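Local coordinates for Alpha/beta hydrolase family protein (Bacillus anthracis, PDB 3OOS) that is probably a hydrolase of the alpha/beta-hydrolase fold, although its natural substrate and the reaction it carries out are not established, at residues A[15-29]-A[49-63]. Numbering follows the deposited sequence.
Sequences FEYFLKGEGPPLCVT and HYSVYLVNLKGCGNS
Leu19 lays its CD1 methyl over the centre of one face of the Tyr53 ring, 3.8 Å from the ring centroid, a CH-pi contact. At the edge of that ring lie the carbonyl O of Leu26, in plane, and CE1 of Tyr17, which comes within 3.4 Å of Tyr53 CD2; the two tyrosine rings run side by side with planes 42° apart. Tyr17 CG sits between backbone N and carbonyl carbon (chi1 70°), which sets the ring beside Tyr53. The Tyr50 ring carries Leu26 CD2 on one face and Pro24 O at an edge, while its OH hydrogen-bonds to Thr277 OG1 and Lys118 NZ. Phe15 turns an edge to Asn56 O.

Strand 51-55 lies between strands 15-20 (antiparallel) and 25-28 (parallel) in the mixed eight-stranded sheet. Phe18 and Leu54 exchange both backbone bonds; Val28 N meets Tyr53 O almost straight (178°). Val28, Val52 and Leu54 pack on the face opposite Tyr53, Val28 CG2 lying 3.7 Å from Val52 CG1; beta-branched valines suit an extended, buried strand. At Gly21 and Gly23 a CB would jam against the preceding carbonyl O and run into Tyr50 O or His49 O.

Beyond strand 51-55 the chain turns back to strand 15-20, where the extended Glu16 side chain takes the backbone N-H of Asn62 on OE1 and one ND2 N-H on OE2, both 2.9 Å and from above the carboxylate plane. Ser63 OG accepts from Glu16 N and donates to Asn56 O at 2.6 Å, serine being short enough to bridge the two backbones. Side-chain bonds thus tie the 57-63 turns to the sheet, and the two N-H donors would probably favour an ionised Glu16.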
loop_
_atom_site.group_PDB
_atom_site.type_symbol
_atom_site.label_atom_id
_atom_site.label_comp_id
_atom_site.label_asym_id
_atom_site.label_seq_id
_atom_site.Cartn_x
_atom_site.Cartn_y
_atom_site.Cartn_z
ATOM N N PHE A 15 -19.172 -1.166 1.204
ATOM C CA PHE A 15 -17.866 -0.909 0.610
ATOM C C PHE A 15 -17.877 -1.124 -0.890
ATOM O O PHE A 15 -18.476 -2.080 -1.390
ATOM C CB PHE A 15 -16.793 -1.807 1.246
ATOM C CG PHE A 15 -16.601 -1.571 2.720
ATOM C CD1 PHE A 15 -15.650 -0.664 3.176
ATOM C CD2 PHE A 15 -17.382 -2.251 3.654
ATOM C CE1 PHE A 15 -15.475 -0.439 4.543
ATOM C CE2 PHE A 15 -17.217 -2.032 5.020
ATOM C CZ PHE A 15 -16.264 -1.123 5.464
ATOM N N GLU A 16 -17.201 -0.221 -1.591
ATOM C CA GLU A 16 -16.933 -0.355 -3.009
ATOM C C GLU A 16 -15.597 -1.072 -3.194
ATOM O O GLU A 16 -14.621 -0.776 -2.497
ATOM C CB GLU A 16 -16.868 1.033 -3.645
ATOM C CG GLU A 16 -16.658 1.027 -5.154
ATOM C CD GLU A 16 -16.582 2.429 -5.723
ATOM O OE1 GLU A 16 -15.809 3.254 -5.184
ATOM O OE2 GLU A 16 -17.298 2.706 -6.708
ATOM N N TYR A 17 -15.557 -2.024 -4.120
ATOM C CA TYR A 17 -14.293 -2.668 -4.485
ATOM C C TYR A 17 -14.321 -3.088 -5.946
ATOM O O TYR A 17 -15.389 -3.203 -6.559
ATOM C CB TYR A 17 -13.985 -3.877 -3.582
ATOM C CG TYR A 17 -14.902 -5.052 -3.831
ATOM C CD1 TYR A 17 -14.579 -6.036 -4.777
ATOM C CD2 TYR A 17 -16.103 -5.172 -3.139
ATOM C CE1 TYR A 17 -15.439 -7.105 -5.018
ATOM C CE2 TYR A 17 -16.961 -6.233 -3.374
ATOM C CZ TYR A 17 -16.625 -7.195 -4.307
ATOM O OH TYR A 17 -17.490 -8.235 -4.538
ATOM N N PHE A 18 -13.139 -3.338 -6.491
ATOM C CA PHE A 18 -13.006 -3.693 -7.891
ATOM C C PHE A 18 -12.396 -5.074 -8.004
ATOM O O PHE A 18 -11.450 -5.399 -7.283
ATOM C CB PHE A 18 -12.189 -2.618 -8.621
ATOM C CG PHE A 18 -12.739 -1.233 -8.419
ATOM C CD1 PHE A 18 -13.713 -0.729 -9.278
ATOM C CD2 PHE A 18 -12.335 -0.460 -7.330
ATOM C CE1 PHE A 18 -14.261 0.538 -9.075
ATOM C CE2 PHE A 18 -12.874 0.811 -7.116
ATOM C CZ PHE A 18 -13.842 1.309 -7.990
ATOM N N LEU A 19 -12.962 -5.889 -8.891
ATOM C CA LEU A 19 -12.488 -7.255 -9.098
ATOM C C LEU A 19 -11.866 -7.434 -10.475
ATOM O O LEU A 19 -12.423 -6.994 -11.483
ATOM C CB LEU A 19 -13.632 -8.264 -8.921
ATOM C CG LEU A 19 -13.264 -9.738 -9.169
ATOM C CD1 LEU A 19 -12.332 -10.272 -8.078
ATOM C CD2 LEU A 19 -14.507 -10.602 -9.271
ATOM N N LYS A 20 -10.706 -8.084 -10.506
ATOM C CA LYS A 20 -10.090 -8.515 -11.761
ATOM C C LYS A 20 -9.229 -9.744 -11.517
ATOM O O LYS A 20 -8.494 -9.813 -10.530
ATOM C CB LYS A 20 -9.250 -7.392 -12.384
ATOM C CG LYS A 20 -8.632 -7.742 -13.736
ATOM C CD LYS A 20 -7.866 -6.563 -14.309
ATOM C CE LYS A 20 -7.036 -6.969 -15.520
ATOM N NZ LYS A 20 -6.323 -5.811 -16.122
ATOM N N GLY A 21 -9.345 -10.720 -12.411
ATOM C CA GLY A 21 -8.461 -11.877 -12.393
ATOM C C GLY A 21 -9.115 -13.166 -11.945
ATOM O O GLY A 21 -10.153 -13.157 -11.278
ATOM N N GLU A 22 -8.491 -14.273 -12.331
ATOM C CA GLU A 22 -8.885 -15.606 -11.897
ATOM C C GLU A 22 -7.778 -16.187 -11.032
ATOM O O GLU A 22 -6.592 -15.884 -11.228
ATOM C CB GLU A 22 -9.123 -16.520 -13.102
ATOM C CG GLU A 22 -10.294 -16.126 -13.980
ATOM C CD GLU A 22 -10.506 -17.101 -15.123
ATOM O OE1 GLU A 22 -10.901 -18.257 -14.862
ATOM O OE2 GLU A 22 -10.279 -16.709 -16.285
ATOM N N GLY A 23 -8.164 -17.015 -10.070
ATOM C CA GLY A 23 -7.204 -17.691 -9.211
ATOM C C GLY A 23 -7.552 -17.482 -7.754
ATOM O O GLY A 23 -8.654 -17.024 -7.445
ATOM N N PRO A 24 -6.617 -17.814 -6.847
ATOM C CA PRO A 24 -6.843 -17.632 -5.411
ATOM C C PRO A 24 -7.159 -16.170 -5.091
ATOM O O PRO A 24 -6.655 -15.278 -5.778
ATOM C CB PRO A 24 -5.502 -18.024 -4.792
ATOM C CG PRO A 24 -4.858 -18.912 -5.796
ATOM C CD PRO A 24 -5.295 -18.408 -7.128
ATOM N N PRO A 25 -7.999 -15.927 -4.067
ATOM C CA PRO A 25 -8.373 -14.554 -3.734
ATOM C C PRO A 25 -7.235 -13.772 -3.091
ATOM O O PRO A 25 -6.502 -14.298 -2.247
ATOM C CB PRO A 25 -9.544 -14.730 -2.759
ATOM C CG PRO A 25 -9.337 -16.084 -2.155
ATOM C CD PRO A 25 -8.718 -16.916 -3.241
ATOM N N LEU A 26 -7.093 -12.521 -3.517
ATOM C CA LEU A 26 -6.089 -11.621 -2.977
ATOM C C LEU A 26 -6.721 -10.254 -2.766
ATOM O O LEU A 26 -7.220 -9.641 -3.712
ATOM C CB LEU A 26 -4.895 -11.508 -3.928
ATOM C CG LEU A 26 -3.743 -10.607 -3.476
ATOM C CD1 LEU A 26 -2.944 -11.285 -2.372
ATOM C CD2 LEU A 26 -2.840 -10.280 -4.650
ATOM N N CYS A 27 -6.707 -9.795 -1.521
ATOM C CA CYS A 27 -7.156 -8.453 -1.181
ATOM C C CYS A 27 -6.003 -7.468 -1.353
ATOM O O CYS A 27 -4.888 -7.718 -0.891
ATOM C CB CYS A 27 -7.676 -8.420 0.261
ATOM S SG CYS A 27 -8.258 -6.812 0.820
ATOM N N VAL A 28 -6.274 -6.363 -2.040
ATOM C CA VAL A 28 -5.302 -5.283 -2.198
ATOM C C VAL A 28 -5.961 -3.971 -1.806
ATOM O O VAL A 28 -7.063 -3.665 -2.257
ATOM C CB VAL A 28 -4.782 -5.159 -3.656
ATOM C CG1 VAL A 28 -3.895 -3.911 -3.818
ATOM C CG2 VAL A 28 -4.027 -6.416 -4.073
ATOM N N THR A 29 -5.287 -3.203 -0.961
ATOM C CA THR A 29 -5.731 -1.845 -0.666
ATOM C C THR A 29 -4.547 -1.007 -0.201
ATOM O O THR A 29 -3.416 -1.496 -0.152
ATOM C CB THR A 29 -6.934 -1.815 0.335
ATOM O OG1 THR A 29 -7.571 -0.532 0.289
ATOM C CG2 THR A 29 -6.497 -2.125 1.759
ATOM N N HIS A 49 -2.541 -13.957 -11.868
ATOM C CA HIS A 49 -2.487 -15.210 -11.094
ATOM C C HIS A 49 -3.479 -15.302 -9.935
ATOM O O HIS A 49 -3.666 -16.378 -9.355
ATOM C CB HIS A 49 -1.067 -15.454 -10.574
ATOM C CG HIS A 49 -0.047 -15.592 -11.658
ATOM N ND1 HIS A 49 0.035 -16.709 -12.465
ATOM C CD2 HIS A 49 0.923 -14.749 -12.082
ATOM C CE1 HIS A 49 1.020 -16.551 -13.330
ATOM N NE2 HIS A 49 1.575 -15.371 -13.120
ATOM N N TYR A 50 -4.107 -14.178 -9.602
ATOM C CA TYR A 50 -5.039 -14.108 -8.484
ATOM C C TYR A 50 -6.351 -13.457 -8.898
ATOM O O TYR A 50 -6.398 -12.701 -9.873
ATOM C CB TYR A 50 -4.446 -13.250 -7.358
ATOM C CG TYR A 50 -3.252 -13.834 -6.637
ATOM C CD1 TYR A 50 -3.422 -14.647 -5.516
ATOM C CD2 TYR A 50 -1.951 -13.548 -7.055
ATOM C CE1 TYR A 50 -2.323 -15.182 -4.840
ATOM C CE2 TYR A 50 -0.847 -14.075 -6.385
ATOM C CZ TYR A 50 -1.041 -14.888 -5.281
ATOM O OH TYR A 50 0.048 -15.408 -4.617
ATOM N N SER A 51 -7.415 -13.769 -8.159
ATOM C CA SER A 51 -8.631 -12.968 -8.193
ATOM C C SER A 51 -8.378 -11.807 -7.244
ATOM O O SER A 51 -8.327 -12.000 -6.027
ATOM C CB SER A 51 -9.839 -13.776 -7.720
ATOM O OG SER A 51 -10.113 -14.858 -8.594
ATOM N N VAL A 52 -8.191 -10.615 -7.803
ATOM C CA VAL A 52 -7.804 -9.451 -7.003
ATOM C C VAL A 52 -8.995 -8.586 -6.614
ATOM O O VAL A 52 -9.745 -8.126 -7.474
ATOM C CB VAL A 52 -6.724 -8.602 -7.724
ATOM C CG1 VAL A 52 -6.306 -7.407 -6.865
ATOM C CG2 VAL A 52 -5.512 -9.467 -8.055
ATOM N N TYR A 53 -9.149 -8.391 -5.305
ATOM C CA TYR A 53 -10.175 -7.528 -4.731
ATOM C C TYR A 53 -9.518 -6.223 -4.305
ATOM O O TYR A 53 -8.872 -6.153 -3.254
ATOM C CB TYR A 53 -10.846 -8.220 -3.534
ATOM C CG TYR A 53 -11.645 -9.441 -3.932
ATOM C CD1 TYR A 53 -11.019 -10.676 -4.136
ATOM C CD2 TYR A 53 -13.020 -9.362 -4.120
ATOM C CE1 TYR A 53 -11.751 -11.799 -4.514
ATOM C CE2 TYR A 53 -13.759 -10.475 -4.500
ATOM C CZ TYR A 53 -13.120 -11.690 -4.693
ATOM O OH TYR A 53 -13.849 -12.793 -5.071
ATOM N N LEU A 54 -9.670 -5.204 -5.146
ATOM C CA LEU A 54 -9.097 -3.882 -4.905
ATOM C C LEU A 54 -10.117 -3.040 -4.146
ATOM O O LEU A 54 -11.101 -2.578 -4.724
ATOM C CB LEU A 54 -8.711 -3.224 -6.237
ATOM C CG LEU A 54 -8.073 -1.830 -6.215
ATOM C CD1 LEU A 54 -6.720 -1.851 -5.513
ATOM C CD2 LEU A 54 -7.935 -1.298 -7.641
ATOM N N VAL A 55 -9.876 -2.857 -2.849
ATOM C CA VAL A 55 -10.880 -2.307 -1.935
ATOM C C VAL A 55 -10.753 -0.801 -1.689
ATOM O O VAL A 55 -9.663 -0.284 -1.431
ATOM C CB VAL A 55 -10.857 -3.056 -0.575
ATOM C CG1 VAL A 55 -11.911 -2.501 0.391
ATOM C CG2 VAL A 55 -11.064 -4.549 -0.788
ATOM N N ASN A 56 -11.889 -0.112 -1.780
ATOM C CA ASN A 56 -12.021 1.247 -1.262
ATOM C C ASN A 56 -12.433 1.198 0.208
ATOM O O ASN A 56 -13.515 0.705 0.548
ATOM C CB ASN A 56 -13.032 2.059 -2.093
ATOM C CG ASN A 56 -12.392 2.768 -3.283
ATOM O OD1 ASN A 56 -13.066 3.092 -4.270
ATOM N ND2 ASN A 56 -11.097 3.021 -3.192
ATOM N N LEU A 57 -11.557 1.688 1.082
ATOM C CA LEU A 57 -11.808 1.657 2.521
ATOM C C LEU A 57 -12.841 2.708 2.928
ATOM O O LEU A 57 -13.323 3.470 2.089
ATOM C CB LEU A 57 -10.502 1.853 3.296
ATOM C CG LEU A 57 -9.436 0.773 3.089
ATOM C CD1 LEU A 57 -8.163 1.147 3.826
ATOM C CD2 LEU A 57 -9.948 -0.596 3.528
ATOM N N LYS A 58 -13.195 2.721 4.213
ATOM C CA LYS A 58 -14.069 3.755 4.766
ATOM C C LYS A 58 -13.519 5.125 4.370
ATOM O O LYS A 58 -12.321 5.381 4.507
ATOM C CB LYS A 58 -14.136 3.616 6.292
ATOM C CG LYS A 58 -15.285 4.353 6.990
ATOM C CD LYS A 58 -16.641 3.635 6.835
ATOM C CE LYS A 58 -16.704 2.286 7.547
ATOM N NZ LYS A 58 -16.753 2.417 9.028
ATOM N N GLY A 59 -14.388 5.984 3.848
ATOM C CA GLY A 59 -13.995 7.328 3.425
ATOM C C GLY A 59 -13.405 7.421 2.023
ATOM O O GLY A 59 -12.964 8.495 1.607
ATOM N N CYS A 60 -13.410 6.305 1.291
ATOM C CA CYS A 60 -12.799 6.236 -0.044
ATOM C C CYS A 60 -13.827 5.914 -1.114
ATOM O O CYS A 60 -14.633 4.998 -0.947
ATOM C CB CYS A 60 -11.723 5.151 -0.082
ATOM S SG CYS A 60 -10.432 5.351 1.133
ATOM N N GLY A 61 -13.778 6.651 -2.222
ATOM C CA GLY A 61 -14.670 6.397 -3.351
ATOM C C GLY A 61 -16.132 6.356 -2.944
ATOM O O GLY A 61 -16.621 7.255 -2.258
ATOM N N ASN A 62 -16.823 5.298 -3.352
ATOM C CA ASN A 62 -18.242 5.155 -3.038
ATOM C C ASN A 62 -18.536 4.281 -1.819
ATOM O O ASN A 62 -19.692 3.942 -1.559
ATOM C CB ASN A 62 -19.023 4.691 -4.272
ATOM C CG ASN A 62 -19.012 5.727 -5.377
ATOM O OD1 ASN A 62 -19.499 6.845 -5.196
ATOM N ND2 ASN A 62 -18.438 5.371 -6.523
ATOM N N SER A 63 -17.495 3.936 -1.063
ATOM C CA SER A 63 -17.688 3.274 0.225
ATOM C C SER A 63 -18.295 4.261 1.225
ATOM O O SER A 63 -18.255 5.481 1.014
ATOM C CB SER A 63 -16.369 2.707 0.754
ATOM O OG SER A 63 -15.827 1.763 -0.157
#